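Local coordinates for protein-glutaminase (Chryseobacterium proteolyticum, PDB 2ZK9) that hydrolyses the side-chain amide of glutamine residues within proteins, probably through a cysteine-based mechanism like that of its papain-like clan, at residues Leu1-Thr10 and Leu53-Glu61; Pro38-Met49 and Val78-Ile86. One frame throughout, in Å; residues are numbered along the deposited sequence.

Contact 1 (Leu1-Thr10 and Leu53-Glu61); sequences LASVIPDVAT and LMNNGYDCE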
# COMPACT_ATOMS: atom_id res chain seq x y z
N LEU A 1 16.92 4.03 -12.95
CA LEU A 1 16.04 3.54 -11.91
C LEU A 1 16.88 3.12 -10.68
O LEU A 1 17.80 2.33 -10.80
CB LEU A 1 15.15 2.40 -12.50
CG LEU A 1 14.03 1.95 -11.59
CD1 LEU A 1 13.01 3.06 -11.31
CD2 LEU A 1 13.27 0.75 -12.16
N ALA A 2 16.59 3.71 -9.51
CA ALA A 2 17.36 3.48 -8.30
C ALA A 2 16.55 2.81 -7.20
O ALA A 2 15.45 3.28 -6.90
CB ALA A 2 17.92 4.78 -7.74
N SER A 3 17.06 1.77 -6.58
CA SER A 3 16.37 1.04 -5.52
C SER A 3 16.50 1.69 -4.15
O SER A 3 15.77 1.31 -3.24
CB SER A 3 16.94 -0.37 -5.35
OG SER A 3 16.41 -1.15 -6.42
N VAL A 4 17.46 2.61 -4.02
CA VAL A 4 17.67 3.26 -2.74
C VAL A 4 17.52 4.74 -2.90
O VAL A 4 18.19 5.35 -3.71
CB VAL A 4 19.05 2.91 -2.12
CG1 VAL A 4 19.23 3.61 -0.79
CG2 VAL A 4 19.23 1.42 -1.98
N ILE A 5 16.63 5.34 -2.12
CA ILE A 5 16.37 6.78 -2.09
C ILE A 5 17.53 7.46 -1.40
O ILE A 5 18.06 6.94 -0.38
CB ILE A 5 15.01 6.99 -1.41
CG1 ILE A 5 13.83 6.74 -2.36
CG2 ILE A 5 14.82 8.34 -0.74
CD1 ILE A 5 13.72 5.34 -2.93
N PRO A 6 18.02 8.60 -1.89
CA PRO A 6 19.30 9.14 -1.40
C PRO A 6 19.32 9.74 -0.01
O PRO A 6 20.39 9.80 0.58
CB PRO A 6 19.67 10.22 -2.41
CG PRO A 6 18.35 10.61 -3.04
CD PRO A 6 17.59 9.34 -3.11
N ASP A 7 18.18 10.19 0.54
CA ASP A 7 18.17 10.88 1.82
C ASP A 7 16.74 10.92 2.33
O ASP A 7 15.76 10.64 1.63
CB ASP A 7 18.80 12.26 1.69
CG ASP A 7 18.38 13.00 0.44
OD1 ASP A 7 19.24 13.43 -0.36
OD2 ASP A 7 17.17 13.12 0.23
N VAL A 8 16.63 11.30 3.60
CA VAL A 8 15.37 11.46 4.28
C VAL A 8 14.52 12.58 3.74
O VAL A 8 13.29 12.52 3.74
CB VAL A 8 15.66 11.68 5.79
CG1 VAL A 8 14.37 12.13 6.45
CG2 VAL A 8 16.24 10.39 6.35
N ALA A 9 15.14 13.62 3.23
CA ALA A 9 14.38 14.71 2.62
C ALA A 9 13.66 14.16 1.40
O ALA A 9 12.49 14.53 1.16
CB ALA A 9 15.24 15.89 2.22
N THR A 10 14.29 13.32 0.63
CA THR A 10 13.68 12.75 -0.57
C THR A 10 12.61 11.76 -0.17
O THR A 10 11.52 11.73 -0.77
CB THR A 10 14.76 12.15 -1.49
OG1 THR A 10 15.68 13.18 -1.84
CG2 THR A 10 14.10 11.66 -2.77
N LEU A 53 6.78 6.58 -7.11
CA LEU A 53 8.23 6.46 -6.91
C LEU A 53 8.95 6.37 -8.26
O LEU A 53 9.96 7.05 -8.47
CB LEU A 53 8.62 5.24 -6.04
CG LEU A 53 8.86 5.60 -4.53
CD1 LEU A 53 7.62 6.13 -3.88
CD2 LEU A 53 9.37 4.38 -3.82
N MET A 54 8.44 5.57 -9.19
CA MET A 54 9.09 5.42 -10.46
C MET A 54 9.08 6.71 -11.27
O MET A 54 10.04 7.00 -11.97
CB MET A 54 8.49 4.23 -11.24
CG MET A 54 8.80 2.90 -10.64
SD MET A 54 8.16 1.49 -11.51
CE MET A 54 9.04 1.53 -13.05
N ASN A 55 8.02 7.48 -11.18
CA ASN A 55 7.98 8.78 -11.84
C ASN A 55 9.18 9.60 -11.41
O ASN A 55 9.68 10.38 -12.20
CB ASN A 55 6.65 9.44 -11.53
CG ASN A 55 5.42 8.88 -12.29
OD1 ASN A 55 5.56 8.21 -13.35
ND2 ASN A 55 4.28 9.22 -11.73
N ASN A 56 9.61 9.43 -10.18
CA ASN A 56 10.71 10.13 -9.54
C ASN A 56 12.06 9.46 -9.75
O ASN A 56 13.06 9.95 -9.24
CB ASN A 56 10.50 10.25 -8.02
CG ASN A 56 9.58 11.35 -7.59
OD1 ASN A 56 9.91 12.51 -7.29
ND2 ASN A 56 8.28 11.10 -7.61
N GLY A 57 12.12 8.35 -10.46
CA GLY A 57 13.36 7.62 -10.72
C GLY A 57 13.70 6.59 -9.64
O GLY A 57 14.88 6.21 -9.60
N TYR A 58 12.75 6.15 -8.82
CA TYR A 58 13.00 5.16 -7.79
C TYR A 58 12.12 3.95 -7.95
O TYR A 58 10.98 4.01 -8.41
CB TYR A 58 12.76 5.77 -6.38
CG TYR A 58 13.64 6.98 -6.18
CD1 TYR A 58 13.13 8.26 -6.13
CD2 TYR A 58 15.00 6.81 -6.04
CE1 TYR A 58 13.92 9.35 -5.97
CE2 TYR A 58 15.84 7.91 -5.93
CZ TYR A 58 15.27 9.19 -5.89
OH TYR A 58 16.07 10.28 -5.74
N ASP A 59 12.63 2.81 -7.47
CA ASP A 59 11.81 1.64 -7.27
C ASP A 59 11.79 1.32 -5.76
O ASP A 59 12.43 2.02 -4.97
CB ASP A 59 12.26 0.47 -8.14
CG ASP A 59 11.19 -0.54 -8.50
OD1 ASP A 59 10.09 -0.49 -7.92
OD2 ASP A 59 11.42 -1.37 -9.43
N CYS A 60 11.04 0.32 -5.41
CA CYS A 60 10.87 -0.13 -4.05
C CYS A 60 10.58 -1.62 -4.07
O CYS A 60 10.46 -2.24 -5.12
CB CYS A 60 9.74 0.64 -3.39
SG CYS A 60 8.14 0.47 -4.22
N GLU A 61 10.50 -2.16 -2.84
CA GLU A 61 9.95 -3.51 -2.66
C GLU A 61 8.49 -3.44 -2.34
O GLU A 61 7.94 -2.35 -2.00
CB GLU A 61 10.73 -4.20 -1.51
CG GLU A 61 12.15 -4.59 -1.93
CD GLU A 61 12.93 -5.05 -0.72
OE1 GLU A 61 13.35 -4.20 0.09
OE2 GLU A 61 13.06 -6.31 -0.51
O HOH W 1 13.20 2.06 -2.33
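A2 and Y58 form a lone parallel beta bridge that ties the N-terminal segment to the chain leaving helix 42-55. A2 N gives its proton to G57 O at 3.0 Å, and A2 O takes that of D59 N at 2.9 Å from above the carbonyl plane. A Schellman motif ends the helix just before the bridge: G57, with positive phi, turns the chain while G57 N and Y58 N bond back to M54 O and L53 O. The main bump is the Y58 ring, received by a hollow of A2, I5, P6 and T10. In the conformer described, I5 lays CG1 over one face, 4.0 Å from the ring centroid in a CH-pi contact, while its CD1 rests on Y58 CB. A2 O lies at the ring edge. At the far end P6 crosses the phenol at about a right angle and T10 brings its methyl, CG2, to 3.8 Å from Y58 OH. A second, shallower bump is L1: with CG anti to its backbone N (chi1 -171°), it lowers CD1 onto the main chain, 3.6 Å from Y58 C, and CD2 beside the D59 carboxylate, which also salt-bridges R50. Past the bridge the backbones part, and one water lies between them, 2.8 Å from both S3 O and D59 O.

Contact 2 (Pro38-Met49 and Val78-Ile86); sequences PVDGCYARAHKM and VAWSYHVAI. With NA (sodium ion), chain B.
C42 and H83 are brought together by different first torsions: C42 SG sits between its backbone N and carbonyl carbon (chi1 55°), whereas H83 holds CG anti to its backbone N (chi1 -173°). The ring thus reaches the start of helix 42-55 edge-on, with H83 ND1 3.8 Å from C42 SG. The sulfur also meets the Y82 ring obliquely, 3.7 Å from Y82 CE2. W80 covers a face of that histidine: its CH2 stands 3.7 Å over the centre of the H83 ring, and its NE1 donates in the indole plane to P38 O at 2.8 Å, fixing the rotation of the indole. V78 CG2 covers the face of W80 turned away from H83, while V78 CG1 packs on P38 and V39. Farther along, helix 42-49 runs almost parallel to strand 82-86 (9°, axes 7.2 Å apart). V84 CG1 fits against C42, Y43 and A46, I86 CG2 nears A46 O at 3.4 Å, and I86 CD1 rests on M49 CB. Between these two layers a water donates to both C42 O and V84 O. A modelled sodium ion lies only 2.2 Å from C42 SG, short enough to make its identity doubtful, with two waters also near it. A cysteine opening a helix, facing a histidine whose NE2 bonds D103, is consistent with a Cys-His-Asp triad, as in transglutaminases, which share the papain-like arrangement of cysteine and histidine, and implies that this helix-strand seam holds the probable nucleophile beside its histidine.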
# COMPACT_ATOMS: atom_id res chain seq x y z
N PRO A 38 -10.36 1.02 3.00
CA PRO A 38 -9.46 -0.09 3.28
C PRO A 38 -10.04 -1.47 3.08
O PRO A 38 -9.32 -2.45 3.30
CB PRO A 38 -9.03 0.13 4.74
CG PRO A 38 -10.26 0.75 5.31
CD PRO A 38 -10.73 1.74 4.24
N VAL A 39 -11.29 -1.59 2.67
CA VAL A 39 -11.91 -2.90 2.52
C VAL A 39 -11.13 -3.78 1.55
O VAL A 39 -10.97 -4.97 1.83
CB VAL A 39 -13.37 -2.74 2.06
CG1 VAL A 39 -14.02 -4.08 1.73
CG2 VAL A 39 -14.22 -2.01 3.10
N ASP A 40 -10.68 -3.23 0.43
CA ASP A 40 -10.00 -4.03 -0.56
C ASP A 40 -9.23 -3.07 -1.45
O ASP A 40 -9.26 -1.87 -1.26
CB ASP A 40 -10.99 -4.90 -1.31
CG ASP A 40 -10.50 -6.24 -1.80
OD1 ASP A 40 -11.30 -7.18 -1.85
OD2 ASP A 40 -9.30 -6.36 -2.20
N GLY A 41 -8.55 -3.67 -2.43
CA GLY A 41 -7.78 -2.90 -3.39
C GLY A 41 -6.38 -2.51 -2.93
O GLY A 41 -5.72 -1.70 -3.58
N CYS A 42 -5.88 -3.15 -1.86
CA CYS A 42 -4.51 -2.83 -1.36
C CYS A 42 -3.46 -3.01 -2.42
O CYS A 42 -2.50 -2.23 -2.50
CB CYS A 42 -4.19 -3.69 -0.16
SG CYS A 42 -4.33 -5.43 -0.37
N TYR A 43 -3.61 -4.04 -3.24
CA TYR A 43 -2.65 -4.35 -4.31
C TYR A 43 -2.57 -3.19 -5.26
O TYR A 43 -1.48 -2.84 -5.74
CB TYR A 43 -3.07 -5.69 -4.94
CG TYR A 43 -4.51 -5.75 -5.34
CD1 TYR A 43 -5.53 -6.20 -4.52
CD2 TYR A 43 -4.89 -5.29 -6.60
CE1 TYR A 43 -6.86 -6.23 -4.92
CE2 TYR A 43 -6.17 -5.32 -7.03
CZ TYR A 43 -7.18 -5.79 -6.19
OH TYR A 43 -8.48 -5.79 -6.65
N ALA A 44 -3.72 -2.61 -5.63
CA ALA A 44 -3.75 -1.48 -6.56
C ALA A 44 -3.18 -0.24 -5.91
O ALA A 44 -2.42 0.51 -6.53
CB ALA A 44 -5.18 -1.27 -7.02
N ARG A 45 -3.52 0.01 -4.63
CA ARG A 45 -2.94 1.18 -3.96
C ARG A 45 -1.42 1.10 -3.94
O ARG A 45 -0.73 2.08 -4.17
CB ARG A 45 -3.51 1.36 -2.57
CG ARG A 45 -5.02 1.53 -2.49
CD ARG A 45 -5.50 2.07 -1.18
NE ARG A 45 -5.09 1.32 0.02
CZ ARG A 45 -5.72 0.25 0.47
NH1 ARG A 45 -6.78 -0.27 -0.11
NH2 ARG A 45 -5.25 -0.39 1.56
N ALA A 46 -0.90 -0.10 -3.64
CA ALA A 46 0.56 -0.27 -3.55
C ALA A 46 1.22 -0.07 -4.88
O ALA A 46 2.28 0.55 -4.99
CB ALA A 46 0.89 -1.63 -2.94
N HIS A 47 0.62 -0.60 -5.96
CA HIS A 47 1.24 -0.47 -7.26
C HIS A 47 1.19 0.98 -7.76
O HIS A 47 2.10 1.42 -8.47
CB HIS A 47 0.57 -1.43 -8.25
CG HIS A 47 1.53 -2.12 -9.16
ND1 HIS A 47 2.61 -2.72 -8.70
CD2 HIS A 47 1.53 -2.38 -10.50
CE1 HIS A 47 3.27 -3.35 -9.64
NE2 HIS A 47 2.63 -3.12 -10.77
N LYS A 48 0.16 1.71 -7.39
CA LYS A 48 0.06 3.13 -7.73
C LYS A 48 1.08 3.95 -6.96
O LYS A 48 1.70 4.86 -7.50
CB LYS A 48 -1.35 3.64 -7.52
CG LYS A 48 -1.65 4.97 -8.16
CD LYS A 48 -1.71 4.92 -9.68
CE LYS A 48 -2.18 6.22 -10.28
NZ LYS A 48 -2.12 6.22 -11.74
N MET A 49 1.28 3.62 -5.68
CA MET A 49 2.37 4.28 -4.93
C MET A 49 3.71 4.04 -5.58
O MET A 49 4.54 4.93 -5.68
CB MET A 49 2.40 3.78 -3.48
CG MET A 49 1.20 4.23 -2.66
SD MET A 49 1.43 3.97 -0.88
CE MET A 49 1.13 2.21 -0.72
N VAL A 78 -11.86 -3.44 9.42
CA VAL A 78 -11.88 -4.36 8.29
C VAL A 78 -11.10 -5.61 8.66
O VAL A 78 -10.22 -5.62 9.53
CB VAL A 78 -11.27 -3.73 7.02
CG1 VAL A 78 -12.18 -2.60 6.54
CG2 VAL A 78 -9.83 -3.31 7.28
N ALA A 79 -11.44 -6.70 8.00
CA ALA A 79 -10.76 -7.98 8.13
C ALA A 79 -10.20 -8.33 6.77
O ALA A 79 -10.85 -8.17 5.73
CB ALA A 79 -11.71 -9.04 8.60
N TRP A 80 -8.98 -8.86 6.80
CA TRP A 80 -8.23 -9.23 5.61
C TRP A 80 -7.57 -10.58 5.76
O TRP A 80 -7.21 -10.96 6.86
CB TRP A 80 -7.15 -8.20 5.42
CG TRP A 80 -7.48 -6.80 5.10
CD1 TRP A 80 -8.49 -6.28 4.33
CD2 TRP A 80 -6.67 -5.71 5.57
NE1 TRP A 80 -8.34 -4.92 4.30
CE2 TRP A 80 -7.23 -4.55 5.03
CE3 TRP A 80 -5.51 -5.59 6.35
CZ2 TRP A 80 -6.68 -3.31 5.27
CZ3 TRP A 80 -4.97 -4.34 6.57
CH2 TRP A 80 -5.56 -3.24 6.00
N SER A 81 -7.33 -11.26 4.63
CA SER A 81 -6.48 -12.43 4.61
C SER A 81 -5.05 -12.05 4.27
O SER A 81 -4.12 -12.85 4.57
CB SER A 81 -7.00 -13.46 3.63
OG SER A 81 -7.10 -12.95 2.33
N TYR A 82 -4.82 -10.91 3.63
CA TYR A 82 -3.49 -10.44 3.34
C TYR A 82 -3.57 -8.90 3.23
O TYR A 82 -4.63 -8.35 3.02
CB TYR A 82 -2.82 -11.03 2.10
CG TYR A 82 -3.24 -10.38 0.82
CD1 TYR A 82 -4.45 -10.72 0.19
CD2 TYR A 82 -2.47 -9.41 0.20
CE1 TYR A 82 -4.79 -10.07 -0.99
CE2 TYR A 82 -2.80 -8.80 -0.94
CZ TYR A 82 -3.97 -9.11 -1.55
OH TYR A 82 -4.27 -8.50 -2.73
N HIS A 83 -2.39 -8.28 3.33
CA HIS A 83 -2.27 -6.88 3.02
C HIS A 83 -0.90 -6.66 2.37
O HIS A 83 0.01 -7.48 2.49
CB HIS A 83 -2.45 -6.03 4.31
CG HIS A 83 -2.50 -4.54 4.05
ND1 HIS A 83 -3.19 -4.02 2.99
CD2 HIS A 83 -1.94 -3.53 4.72
CE1 HIS A 83 -3.05 -2.71 3.04
NE2 HIS A 83 -2.29 -2.36 4.11
N VAL A 84 -0.75 -5.55 1.67
CA VAL A 84 0.47 -5.21 0.98
C VAL A 84 0.65 -3.70 1.03
O VAL A 84 -0.33 -2.95 0.96
CB VAL A 84 0.47 -5.75 -0.48
CG1 VAL A 84 -0.69 -5.25 -1.30
CG2 VAL A 84 1.79 -5.46 -1.17
N ALA A 85 1.90 -3.27 1.08
CA ALA A 85 2.28 -1.89 0.92
C ALA A 85 3.70 -1.85 0.35
O ALA A 85 4.33 -2.86 0.12
CB ALA A 85 2.15 -1.12 2.24
N ILE A 86 4.17 -0.62 0.07
CA ILE A 86 5.52 -0.46 -0.46
C ILE A 86 6.51 -0.34 0.68
O ILE A 86 6.25 0.31 1.70
CB ILE A 86 5.62 0.73 -1.46
CG1 ILE A 86 5.30 2.09 -0.86
CG2 ILE A 86 4.80 0.42 -2.69
CD1 ILE A 86 5.76 3.24 -1.72
NA NA B . -6.48 -5.31 -0.05
O HOH W 2 -12.17 -6.47 3.83
O HOH W 3 -1.41 -0.81 -0.28
O HOH W 4 -5.73 -5.21 2.34
O HOH W 5 -6.98 -7.83 1.40

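How the contacts relate
Both contacts use helix 42-55, at opposite ends: contact 2 holds its start in the core of the chain, contact 1 its finish at the surface. Their centres lie 21 Å apart, yet they touch where C60 SG meets I86 CG2 at 3.7 Å and L53 meets the end of the I86 side chain. Both also reach one mixed sheet, since strand 4-5 pairs with strand 82-91. Contact 1 relies on backbone bonds, a water and one ring in an apolar hollow. Contact 2 combines apolar helix-on-strand packing with a polar cluster of sulfur, imidazole, indole and ordered water, as suits a probable active site.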